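Local structure of minor fimbrium subunit Mfa5 (Porphyromonas gingivalis ATCC 33277, 6TO1) at residues Q241-N246 / A314-D319; W205-Q210 / L237-Y242. The protein serves as an accessory subunit of the minor (Mfa1, type V) fimbriae, pili that mediate biofilm formation and adhesion to host cells and other oral bacteria. All coordinates share one frame; numbering follows the deposited sequence.

Interaction 1: Q241-N246 / A314-D319; sequences QYPVKN and ARITFD. With CA (calcium ion), chain F.
In the von Willebrand factor A domain of Mfa5, the connection that leaves strand 227-234 is met by residues 314-319, part of the loop between strands 296-298 and 326-327, where Q241, Y242 and P243 pack against A314 and I316. The two pieces lie at 80° to one another, neither forming regular structure, and the contact illustrates how loops without strand pairing can be joined by a few apolar touches and a little polar backbone chemistry. I316 makes the broadest contribution. With CG1 anti to its carbonyl carbon (chi1 -58°) and CD1 continuing extended, its longer branch reaches in beside the other loop, CD1 coming to 3.4 Å from the carbonyl O of Y242 while CG1 lies 3.6 Å from P243 CA. The Q241 side chain slants across the end of the same branch, its NE2 3.7 Å from I316 CD1. That amide is not left to rotate: NE2 gives a nearly straight bond (170°) to Y242 O, which lies in the amide plane, so the extended chain is tied to the carbonyl of the next residue. The pyrrolidine ring of P243 offers CD to A314 CB at 3.9 Å. Y242 sets the CD1 corner of its ring near A314 O, and its hydroxyl is bonded to L312 O. Backbone bonding is modest: I316 N makes a weak bond of 3.3 Å to Q241 O, which also receives a CA-H...O contact from R315. A water links Q241 and I316, accepting from Q241 N and donating to I316 O. Beyond the touching part, segment 314-319 runs on to a calcium site completed by N280, N281, T284 and L286, where D319 binds the ion through OD2 at 2.6 Å.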
loop_
_atom_site.group_PDB
_atom_site.type_symbol
_atom_site.label_atom_id
_atom_site.label_comp_id
_atom_site.label_asym_id
_atom_site.label_seq_id
_atom_site.Cartn_x
_atom_site.Cartn_y
_atom_site.Cartn_z
ATOM N N GLN A 241 29.559 34.266 -9.006
ATOM C CA GLN A 241 29.699 32.879 -9.428
ATOM C C GLN A 241 31.108 32.378 -9.133
ATOM O O GLN A 241 32.002 33.134 -8.737
ATOM C CB GLN A 241 29.362 32.723 -10.917
ATOM C CG GLN A 241 30.444 33.231 -11.845
ATOM C CD GLN A 241 30.220 32.797 -13.285
ATOM O OE1 GLN A 241 29.403 33.355 -13.992
ATOM N NE2 GLN A 241 30.940 31.779 -13.708
ATOM N N TYR A 242 31.300 31.067 -9.363
ATOM C CA TYR A 242 32.606 30.474 -9.165
ATOM C C TYR A 242 33.489 30.654 -10.398
ATOM O O TYR A 242 32.993 30.716 -11.534
ATOM C CB TYR A 242 32.490 28.971 -8.863
ATOM C CG TYR A 242 31.882 28.676 -7.514
ATOM C CD1 TYR A 242 32.381 29.293 -6.366
ATOM C CD2 TYR A 242 30.809 27.798 -7.388
ATOM C CE1 TYR A 242 31.836 29.044 -5.138
ATOM C CE2 TYR A 242 30.244 27.536 -6.151
ATOM C CZ TYR A 242 30.761 28.178 -5.031
ATOM O OH TYR A 242 30.221 27.936 -3.803
ATOM N N PRO A 243 34.804 30.642 -10.194
ATOM C CA PRO A 243 35.729 30.750 -11.322
ATOM C C PRO A 243 35.611 29.581 -12.281
ATOM O O PRO A 243 35.286 28.454 -11.898
ATOM C CB PRO A 243 37.113 30.751 -10.657
ATOM C CG PRO A 243 36.874 31.111 -9.232
ATOM C CD PRO A 243 35.503 30.597 -8.894
ATOM N N VAL A 244 35.920 29.865 -13.532
ATOM C CA VAL A 244 35.952 28.876 -14.598
ATOM C C VAL A 244 37.411 28.486 -14.843
ATOM O O VAL A 244 38.252 29.347 -15.115
ATOM C CB VAL A 244 35.316 29.433 -15.877
ATOM C CG1 VAL A 244 35.514 28.468 -17.043
ATOM C CG2 VAL A 244 33.825 29.746 -15.688
ATOM N N LYS A 245 37.691 27.191 -14.805
ATOM C CA LYS A 245 39.040 26.675 -14.997
ATOM C C LYS A 245 39.430 26.705 -16.459
ATOM O O LYS A 245 38.605 26.433 -17.344
ATOM C CB LYS A 245 39.137 25.234 -14.493
ATOM C CG LYS A 245 38.831 25.064 -13.043
ATOM C CD LYS A 245 39.072 23.588 -12.677
ATOM C CE LYS A 245 39.264 23.391 -11.196
ATOM N NZ LYS A 245 39.596 21.959 -10.872
ATOM N N ASN A 246 40.692 27.073 -16.700
ATOM C CA ASN A 246 41.263 27.149 -18.043
ATOM C C ASN A 246 40.306 27.831 -19.005
ATOM O O ASN A 246 39.967 27.311 -20.068
ATOM C CB ASN A 246 41.637 25.764 -18.556
ATOM C CG ASN A 246 42.629 25.073 -17.661
ATOM O OD1 ASN A 246 42.387 23.964 -17.182
ATOM N ND2 ASN A 246 43.746 25.734 -17.412
ATOM N N ALA A 314 34.655 31.349 -3.195
ATOM C CA ALA A 314 35.384 32.002 -4.269
ATOM C C ALA A 314 34.427 32.771 -5.178
ATOM O O ALA A 314 33.246 32.436 -5.321
ATOM C CB ALA A 314 36.173 30.984 -5.093
ATOM N N ARG A 315 34.971 33.802 -5.812
ATOM C CA ARG A 315 34.210 34.707 -6.652
ATOM C C ARG A 315 34.992 34.997 -7.923
ATOM O O ARG A 315 36.213 34.845 -7.957
ATOM C CB ARG A 315 33.979 36.067 -5.978
ATOM C CG ARG A 315 33.416 36.062 -4.634
ATOM C CD ARG A 315 33.701 37.425 -4.009
ATOM N NE ARG A 315 32.953 38.474 -4.681
ATOM C CZ ARG A 315 33.241 39.769 -4.631
ATOM N NH1 ARG A 315 34.283 40.205 -3.923
ATOM N NH2 ARG A 315 32.484 40.625 -5.295
ATOM N N ILE A 316 34.285 35.467 -8.957
ATOM C CA ILE A 316 34.906 36.118 -10.108
ATOM C C ILE A 316 34.645 37.607 -9.997
ATOM O O ILE A 316 33.488 38.020 -9.868
ATOM C CB ILE A 316 34.337 35.619 -11.446
ATOM C CG1 ILE A 316 34.517 34.125 -11.581
ATOM C CG2 ILE A 316 34.996 36.379 -12.607
ATOM C CD1 ILE A 316 34.072 33.604 -12.963
ATOM N N THR A 317 35.706 38.417 -10.075
ATOM C CA THR A 317 35.558 39.853 -9.967
ATOM C C THR A 317 36.307 40.516 -11.115
ATOM O O THR A 317 37.134 39.904 -11.801
ATOM C CB THR A 317 36.052 40.409 -8.619
ATOM O OG1 THR A 317 37.405 40.007 -8.408
ATOM C CG2 THR A 317 35.179 39.875 -7.511
ATOM N N PHE A 318 35.922 41.755 -11.355
ATOM C CA PHE A 318 36.682 42.695 -12.160
ATOM C C PHE A 318 36.715 43.980 -11.353
ATOM O O PHE A 318 35.668 44.406 -10.860
ATOM C CB PHE A 318 36.029 42.970 -13.512
ATOM C CG PHE A 318 36.726 44.087 -14.274
ATOM C CD1 PHE A 318 37.909 43.836 -14.924
ATOM C CD2 PHE A 318 36.201 45.369 -14.278
ATOM C CE1 PHE A 318 38.561 44.840 -15.608
ATOM C CE2 PHE A 318 36.849 46.392 -14.965
ATOM C CZ PHE A 318 38.015 46.111 -15.627
ATOM N N ASP A 319 37.891 44.602 -11.202
ATOM C CA ASP A 319 37.966 45.898 -10.490
ATOM C C ASP A 319 37.497 45.746 -9.043
ATOM O O ASP A 319 36.912 46.664 -8.453
ATOM C CB ASP A 319 37.131 46.949 -11.233
ATOM C CG ASP A 319 37.437 48.412 -10.815
ATOM O OD1 ASP A 319 38.531 48.704 -10.314
ATOM O OD2 ASP A 319 36.557 49.288 -11.016
HETATM CA CA CA F . 36.304 51.788 -11.535
HETATM O O HOH W 1 31.612 36.414 -8.723
#

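Interaction 2: W205-Q210 / L237-Y242; sequences WGTHTQ and LATEQY. With MG (magnesium ion), chain B; PO4 (phosphate ion), chain C.
H208 and Y242 meet at the tightly packed end of this contact, the imidazole turning its edge to the phenol face with the planes at 54° and CE1 over the middle of the ring. CG of H208, anti to its backbone N (chi1 -156°), carries the imidazole across E240 and Q241, so that Q241 CA lies over one of its faces. Beside it the extended Q210 chain places OE1 2.9 Å from Y242 N, a nearly straight bond (175°) whose donor stands above the amide carbonyl plane. T207 O grips two amides, T239 N at 2.9 Å and E240 N at 3.1 Å, the latter from above the carbonyl plane. T207 also belongs to the metal site of the von Willebrand factor A domain, as in the MIDAS of this family: its OG1 binds magnesium at 2.1 Å alongside S135 and S137. Here the packing gives way to ions and water. A phosphate, probably from the crystallisation liquor, fills one magnesium position through O4 and two waters take others. T239 OG1 donates to phosphate O2 at 2.6 Å while accepting from T207 N. On the solvent side, W205 brings its ring edge to E240 OE2, CZ3 lying 3.6 Å away, while E240 OE1 forms a salt bridge with R315.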
loop_
_atom_site.group_PDB
_atom_site.type_symbol
_atom_site.label_atom_id
_atom_site.label_comp_id
_atom_site.label_asym_id
_atom_site.label_seq_id
_atom_site.Cartn_x
_atom_site.Cartn_y
_atom_site.Cartn_z
ATOM N N TRP A 205 25.608 41.884 0.958
ATOM C CA TRP A 205 25.905 42.112 -0.455
ATOM C C TRP A 205 26.244 40.802 -1.169
ATOM O O TRP A 205 26.885 39.908 -0.614
ATOM C CB TRP A 205 27.082 43.117 -0.632
ATOM C CG TRP A 205 28.413 42.677 -0.046
ATOM C CD1 TRP A 205 28.898 42.931 1.227
ATOM C CD2 TRP A 205 29.438 41.898 -0.702
ATOM N NE1 TRP A 205 30.129 42.337 1.389
ATOM C CE2 TRP A 205 30.491 41.719 0.219
ATOM C CE3 TRP A 205 29.565 41.354 -1.976
ATOM C CZ2 TRP A 205 31.634 40.994 -0.090
ATOM C CZ3 TRP A 205 30.697 40.624 -2.273
ATOM C CH2 TRP A 205 31.722 40.464 -1.343
ATOM N N GLY A 206 25.861 40.726 -2.446
ATOM C CA GLY A 206 26.308 39.642 -3.297
ATOM C C GLY A 206 25.236 38.584 -3.472
ATOM O O GLY A 206 24.569 38.239 -2.508
ATOM N N THR A 207 25.068 38.055 -4.681
ATOM C CA THR A 207 24.040 37.049 -4.952
ATOM C C THR A 207 24.692 35.864 -5.668
ATOM O O THR A 207 24.660 35.761 -6.903
ATOM C CB THR A 207 22.883 37.649 -5.759
ATOM O OG1 THR A 207 22.386 38.857 -5.146
ATOM C CG2 THR A 207 21.754 36.643 -5.903
ATOM N N HIS A 208 25.262 34.949 -4.885
ATOM C CA HIS A 208 26.029 33.804 -5.410
ATOM C C HIS A 208 25.106 32.589 -5.521
ATOM O O HIS A 208 25.187 31.619 -4.766
ATOM C CB HIS A 208 27.214 33.530 -4.500
ATOM C CG HIS A 208 28.362 32.810 -5.139
ATOM N ND1 HIS A 208 28.212 31.698 -5.940
ATOM C CD2 HIS A 208 29.692 33.025 -5.042
ATOM C CE1 HIS A 208 29.406 31.264 -6.314
ATOM N NE2 HIS A 208 30.320 32.064 -5.793
ATOM N N THR A 209 24.145 32.700 -6.448
ATOM C CA THR A 209 23.120 31.661 -6.572
ATOM C C THR A 209 23.753 30.315 -6.919
ATOM O O THR A 209 23.358 29.273 -6.383
ATOM C CB THR A 209 22.087 32.115 -7.597
ATOM O OG1 THR A 209 21.559 33.387 -7.182
ATOM C CG2 THR A 209 20.937 31.118 -7.750
ATOM N N GLN A 210 24.756 30.317 -7.783
ATOM C CA GLN A 210 25.467 29.076 -8.055
ATOM C C GLN A 210 25.992 28.474 -6.758
ATOM O O GLN A 210 25.878 27.265 -6.530
ATOM C CB GLN A 210 26.606 29.325 -9.030
ATOM C CG GLN A 210 27.540 28.141 -9.115
ATOM C CD GLN A 210 28.612 28.274 -10.169
ATOM O OE1 GLN A 210 29.152 29.369 -10.410
ATOM N NE2 GLN A 210 28.930 27.145 -10.816
ATOM N N LEU A 237 18.139 37.664 -9.719
ATOM C CA LEU A 237 19.275 38.322 -10.357
ATOM C C LEU A 237 20.581 37.887 -9.702
ATOM O O LEU A 237 21.052 38.505 -8.743
ATOM C CB LEU A 237 19.097 39.837 -10.304
ATOM C CG LEU A 237 20.168 40.628 -11.055
ATOM C CD1 LEU A 237 20.135 40.205 -12.540
ATOM C CD2 LEU A 237 20.042 42.123 -10.916
ATOM N N ALA A 238 21.204 36.834 -10.244
ATOM C CA ALA A 238 22.488 36.393 -9.717
ATOM C C ALA A 238 23.572 37.400 -10.080
ATOM O O ALA A 238 23.579 37.968 -11.173
ATOM C CB ALA A 238 22.839 34.991 -10.238
ATOM N N THR A 239 24.490 37.631 -9.150
ATOM C CA THR A 239 25.543 38.597 -9.371
ATOM C C THR A 239 26.935 38.077 -9.021
ATOM O O THR A 239 27.902 38.842 -9.116
ATOM C CB THR A 239 25.280 39.883 -8.563
ATOM O OG1 THR A 239 25.234 39.576 -7.166
ATOM C CG2 THR A 239 23.992 40.561 -8.993
ATOM N N GLU A 240 27.062 36.826 -8.597
ATOM C CA GLU A 240 28.343 36.219 -8.239
ATOM C C GLU A 240 28.363 34.783 -8.737
ATOM O O GLU A 240 27.311 34.143 -8.839
ATOM C CB GLU A 240 28.573 36.208 -6.724
ATOM C CG GLU A 240 28.461 37.584 -6.064
ATOM C CD GLU A 240 29.785 38.316 -5.972
ATOM O OE1 GLU A 240 30.837 37.751 -6.353
ATOM O OE2 GLU A 240 29.776 39.493 -5.531
ATOM N N GLN A 241 29.559 34.266 -9.006
ATOM C CA GLN A 241 29.699 32.879 -9.428
ATOM C C GLN A 241 31.108 32.378 -9.133
ATOM O O GLN A 241 32.002 33.134 -8.737
ATOM C CB GLN A 241 29.362 32.723 -10.917
ATOM C CG GLN A 241 30.444 33.231 -11.845
ATOM C CD GLN A 241 30.220 32.797 -13.285
ATOM O OE1 GLN A 241 29.403 33.355 -13.992
ATOM N NE2 GLN A 241 30.940 31.779 -13.708
ATOM N N TYR A 242 31.300 31.067 -9.363
ATOM C CA TYR A 242 32.606 30.474 -9.165
ATOM C C TYR A 242 33.489 30.654 -10.398
ATOM O O TYR A 242 32.993 30.716 -11.534
ATOM C CB TYR A 242 32.490 28.971 -8.863
ATOM C CG TYR A 242 31.882 28.676 -7.514
ATOM C CD1 TYR A 242 32.381 29.293 -6.366
ATOM C CD2 TYR A 242 30.809 27.798 -7.388
ATOM C CE1 TYR A 242 31.836 29.044 -5.138
ATOM C CE2 TYR A 242 30.244 27.536 -6.151
ATOM C CZ TYR A 242 30.761 28.178 -5.031
ATOM O OH TYR A 242 30.221 27.936 -3.803
HETATM MG MG MG B . 20.651 39.957 -4.937
HETATM P P PO4 C . 23.156 42.001 -4.583
HETATM O O1 PO4 C . 23.823 42.421 -3.260
HETATM O O2 PO4 C . 24.066 41.029 -5.322
HETATM O O3 PO4 C . 23.018 43.256 -5.424
HETATM O O4 PO4 C . 21.794 41.465 -4.352
HETATM O O HOH W 2 25.345 32.495 -9.732
HETATM O O HOH W 3 20.643 40.541 -6.957
HETATM O O HOH W 4 19.307 38.546 -5.517
#

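Overall arrangement
Q241 and Y242 take part in both interactions, so the loop after strand 227-234 packs against both 314-319 and segment 205-210, which runs into helix 209-220. Interaction 2 is the buried one, with nearly twice the contact area, and its chemistry is ionic and hydrogen-bonded round the magnesium, with an aromatic pair and a buried amide bond at the other end. Interaction 1 is only partly buried and relies on aliphatic touches, a weak backbone bond and a bridging water. The two also meet directly: R315 NE lies 2.8 Å from E240 OE1, and H208 NE2 probably bonds to A314 O. Magnesium is bound within interaction 2 itself, by T207, whereas calcium lies beyond the touching part of interaction 1, at D319.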